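PDB 3CYM: HRDC domain-containing protein from Bifidobacterium adolescentis ATCC 15703, which is of unknown function but probably acts as a 3'-5' exonuclease on nucleic acids, in the manner of ribonuclease D. Local coordinates for residues 6-16 with 138-150. Numbering follows the deposited sequence.
Sequences EPKLLAEPREG and VTEHFLGLTLAKE
Lys8 and Leu9 run alongside Leu145 and Thr146 as a two-stranded parallel sheet, a surface example of how the first modelled residues of a chain can be tied to a short strand far along the sequence, just after helix 135-143 of the exonuclease domain. Three backbone hydrogen bonds hold the strands in register. Gly144, which leaves helix 135-143 with positive phi, accepts at its O from Lys8 N (3.0 Å); Lys8 O then takes Thr146 N at 2.9 Å, nearly straight at 171° although the donor sits above the carbonyl plane. Leu10 N completes the set with Thr146 O, this time in the carbonyl plane. Beyond it a water continues the pairing, donating to Leu10 O and accepting from Ala148 N. Lys149, two residues past Leu147, carries segment 138-150 to the metal site through a salt bridge with the sodium ligand Asp172.

Apolar contacts line both faces. On one, Lys8 CB lies 4.2 Å from Leu145 CD2, and Leu10 CD2 meets Leu147 CD2 at 4.3 Å. On the Leu9–Thr146 face the two side chains cross at about a right angle; with Leu9 CG anti to its own N (chi1 178°), CD1 reaches both Thr146 CG2 and Ala148 CB.

Polar and apolar contacts merge at Glu140. Its CG packs on Pro7 CB at 3.7 Å, and an alanine here would probably leave this proline less covered and Thr146 OG1 without its carboxylate acceptor. That hydroxyl donates to Glu140 OE2 (3.0 Å) from above the carboxylate plane, while touching Pro7 CB at 3.6 Å.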
# COMPACT_ATOMS: atom_id res chain seq x y z
N GLU A 6 23.56 -21.73 1.66
CA GLU A 6 24.69 -20.74 1.55
C GLU A 6 24.35 -19.58 0.60
O GLU A 6 24.82 -19.56 -0.53
CB GLU A 6 25.95 -21.44 1.05
CG GLU A 6 26.33 -22.70 1.82
CD GLU A 6 27.25 -22.41 2.98
OE1 GLU A 6 26.99 -22.94 4.08
OE2 GLU A 6 28.22 -21.65 2.79
N PRO A 7 23.52 -18.61 1.06
CA PRO A 7 23.14 -17.46 0.22
C PRO A 7 24.31 -16.54 -0.12
O PRO A 7 25.24 -16.40 0.67
CB PRO A 7 22.13 -16.71 1.09
CG PRO A 7 22.45 -17.11 2.48
CD PRO A 7 22.86 -18.54 2.38
N LYS A 8 24.26 -15.94 -1.31
CA LYS A 8 25.32 -15.04 -1.76
C LYS A 8 24.75 -13.64 -1.92
O LYS A 8 23.68 -13.48 -2.51
CB LYS A 8 25.90 -15.54 -3.09
CG LYS A 8 26.47 -16.97 -3.04
CD LYS A 8 26.17 -17.77 -4.32
CE LYS A 8 24.76 -18.40 -4.29
NZ LYS A 8 24.41 -19.14 -5.54
N LEU A 9 25.44 -12.64 -1.38
CA LEU A 9 25.02 -11.25 -1.54
C LEU A 9 25.19 -10.78 -2.99
O LEU A 9 26.29 -10.84 -3.55
CB LEU A 9 25.77 -10.31 -0.60
CG LEU A 9 25.41 -8.81 -0.75
CD1 LEU A 9 24.06 -8.48 -0.09
CD2 LEU A 9 26.50 -7.90 -0.21
N LEU A 10 24.09 -10.33 -3.58
CA LEU A 10 24.12 -9.69 -4.88
C LEU A 10 24.16 -8.18 -4.63
O LEU A 10 23.15 -7.58 -4.26
CB LEU A 10 22.89 -10.09 -5.69
CG LEU A 10 22.82 -9.70 -7.17
CD1 LEU A 10 23.92 -10.36 -7.97
CD2 LEU A 10 21.47 -10.07 -7.77
N ALA A 11 25.35 -7.60 -4.81
CA ALA A 11 25.61 -6.18 -4.54
C ALA A 11 25.16 -5.24 -5.65
O ALA A 11 24.78 -4.10 -5.39
CB ALA A 11 27.10 -5.97 -4.25
N GLU A 12 25.25 -5.71 -6.90
CA GLU A 12 24.82 -4.94 -8.07
C GLU A 12 24.16 -5.88 -9.09
O GLU A 12 24.37 -7.09 -9.01
CB GLU A 12 26.02 -4.26 -8.74
CG GLU A 12 26.77 -3.25 -7.88
CD GLU A 12 27.58 -2.27 -8.71
OE1 GLU A 12 27.71 -2.48 -9.94
OE2 GLU A 12 28.06 -1.27 -8.13
N PRO A 13 23.36 -5.34 -10.04
CA PRO A 13 22.88 -6.17 -11.15
C PRO A 13 24.02 -6.68 -12.02
O PRO A 13 25.11 -6.10 -12.03
CB PRO A 13 22.03 -5.18 -11.97
CG PRO A 13 21.61 -4.17 -11.01
CD PRO A 13 22.81 -3.98 -10.14
N ARG A 14 23.75 -7.77 -12.74
CA ARG A 14 24.73 -8.41 -13.62
C ARG A 14 25.16 -7.47 -14.74
O ARG A 14 26.31 -7.49 -15.16
CB ARG A 14 24.17 -9.71 -14.20
CG ARG A 14 23.71 -10.72 -13.16
CD ARG A 14 22.96 -11.88 -13.79
NE ARG A 14 21.69 -12.13 -13.09
CZ ARG A 14 20.50 -11.81 -13.58
NH1 ARG A 14 20.39 -11.24 -14.77
NH2 ARG A 14 19.40 -12.07 -12.87
N GLU A 15 24.23 -6.65 -15.20
CA GLU A 15 24.48 -5.72 -16.29
C GLU A 15 25.04 -4.38 -15.81
O GLU A 15 25.35 -3.50 -16.61
CB GLU A 15 23.19 -5.50 -17.10
CG GLU A 15 23.11 -6.25 -18.43
CD GLU A 15 23.35 -7.75 -18.32
OE1 GLU A 15 24.06 -8.29 -19.19
OE2 GLU A 15 22.82 -8.39 -17.37
N GLY A 16 25.16 -4.23 -14.49
CA GLY A 16 25.67 -3.01 -13.89
C GLY A 16 24.54 -2.09 -13.47
O GLY A 16 23.37 -2.35 -13.75
N VAL A 138 12.13 -13.83 0.10
CA VAL A 138 11.65 -14.65 -1.02
C VAL A 138 12.75 -14.99 -2.03
O VAL A 138 12.85 -16.14 -2.47
CB VAL A 138 10.41 -13.98 -1.72
CG1 VAL A 138 10.07 -14.64 -3.06
CG2 VAL A 138 9.20 -14.04 -0.80
N THR A 139 13.57 -14.01 -2.42
CA THR A 139 14.67 -14.31 -3.36
C THR A 139 15.79 -15.14 -2.73
O THR A 139 16.46 -15.89 -3.43
CB THR A 139 15.23 -13.07 -4.12
OG1 THR A 139 16.50 -13.40 -4.69
CG2 THR A 139 15.43 -11.90 -3.22
N GLU A 140 15.98 -15.01 -1.42
CA GLU A 140 16.97 -15.85 -0.72
C GLU A 140 16.49 -17.31 -0.63
O GLU A 140 17.29 -18.24 -0.79
CB GLU A 140 17.28 -15.30 0.67
CG GLU A 140 18.54 -15.89 1.28
CD GLU A 140 18.92 -15.28 2.63
OE1 GLU A 140 18.90 -16.02 3.64
OE2 GLU A 140 19.25 -14.08 2.68
N HIS A 141 15.19 -17.48 -0.40
CA HIS A 141 14.59 -18.80 -0.31
C HIS A 141 14.69 -19.56 -1.64
O HIS A 141 15.08 -20.72 -1.66
CB HIS A 141 13.13 -18.70 0.14
CG HIS A 141 12.46 -20.02 0.36
ND1 HIS A 141 11.73 -20.66 -0.62
CD2 HIS A 141 12.39 -20.82 1.46
CE1 HIS A 141 11.25 -21.79 -0.14
NE2 HIS A 141 11.63 -21.91 1.11
N PHE A 142 14.39 -18.88 -2.74
CA PHE A 142 14.25 -19.55 -4.04
C PHE A 142 15.49 -19.50 -4.93
O PHE A 142 15.69 -20.40 -5.76
CB PHE A 142 13.04 -18.99 -4.79
CG PHE A 142 11.72 -19.36 -4.17
CD1 PHE A 142 11.08 -18.50 -3.28
CD2 PHE A 142 11.11 -20.57 -4.49
CE1 PHE A 142 9.87 -18.83 -2.71
CE2 PHE A 142 9.88 -20.91 -3.92
CZ PHE A 142 9.27 -20.05 -3.03
N LEU A 143 16.32 -18.47 -4.77
CA LEU A 143 17.46 -18.26 -5.66
C LEU A 143 18.79 -18.33 -4.91
O LEU A 143 19.85 -18.41 -5.53
CB LEU A 143 17.32 -16.93 -6.43
CG LEU A 143 15.98 -16.64 -7.14
CD1 LEU A 143 15.97 -15.28 -7.82
CD2 LEU A 143 15.59 -17.75 -8.14
N GLY A 144 18.73 -18.31 -3.58
CA GLY A 144 19.93 -18.30 -2.75
C GLY A 144 20.72 -17.02 -2.91
O GLY A 144 21.95 -17.02 -2.83
N LEU A 145 20.02 -15.92 -3.17
CA LEU A 145 20.65 -14.61 -3.36
C LEU A 145 20.09 -13.56 -2.41
O LEU A 145 18.87 -13.43 -2.28
CB LEU A 145 20.54 -14.15 -4.81
CG LEU A 145 21.24 -14.95 -5.91
CD1 LEU A 145 20.85 -14.39 -7.26
CD2 LEU A 145 22.75 -14.94 -5.74
N THR A 146 20.99 -12.82 -1.78
CA THR A 146 20.66 -11.82 -0.77
C THR A 146 20.67 -10.42 -1.38
O THR A 146 21.62 -10.03 -2.06
CB THR A 146 21.67 -11.89 0.43
OG1 THR A 146 21.61 -13.19 1.04
CG2 THR A 146 21.37 -10.83 1.49
N LEU A 147 19.59 -9.68 -1.16
CA LEU A 147 19.54 -8.26 -1.50
C LEU A 147 19.59 -7.46 -0.19
O LEU A 147 18.76 -7.68 0.69
CB LEU A 147 18.25 -7.93 -2.28
CG LEU A 147 17.90 -8.73 -3.54
CD1 LEU A 147 16.48 -8.43 -3.99
CD2 LEU A 147 18.89 -8.49 -4.68
N ALA A 148 20.58 -6.58 -0.07
CA ALA A 148 20.67 -5.69 1.10
C ALA A 148 19.79 -4.48 0.87
O ALA A 148 20.21 -3.53 0.21
CB ALA A 148 22.11 -5.27 1.34
N LYS A 149 18.57 -4.51 1.39
CA LYS A 149 17.55 -3.51 1.06
C LYS A 149 17.77 -2.20 1.82
O LYS A 149 17.09 -1.91 2.81
CB LYS A 149 16.15 -4.09 1.28
CG LYS A 149 15.85 -5.32 0.40
CD LYS A 149 15.20 -4.92 -0.92
CE LYS A 149 13.68 -4.79 -0.76
NZ LYS A 149 13.09 -3.80 -1.70
N GLU A 150 18.71 -1.40 1.32
CA GLU A 150 19.30 -0.28 2.07
C GLU A 150 18.63 1.09 1.89
O GLU A 150 18.72 1.94 2.78
CB GLU A 150 20.80 -0.16 1.77
CG GLU A 150 21.65 -1.31 2.35
CD GLU A 150 23.15 -1.13 2.12
OE1 GLU A 150 23.94 -1.57 2.99
OE2 GLU A 150 23.55 -0.55 1.09
O HOH W 1 21.81 -5.82 -2.50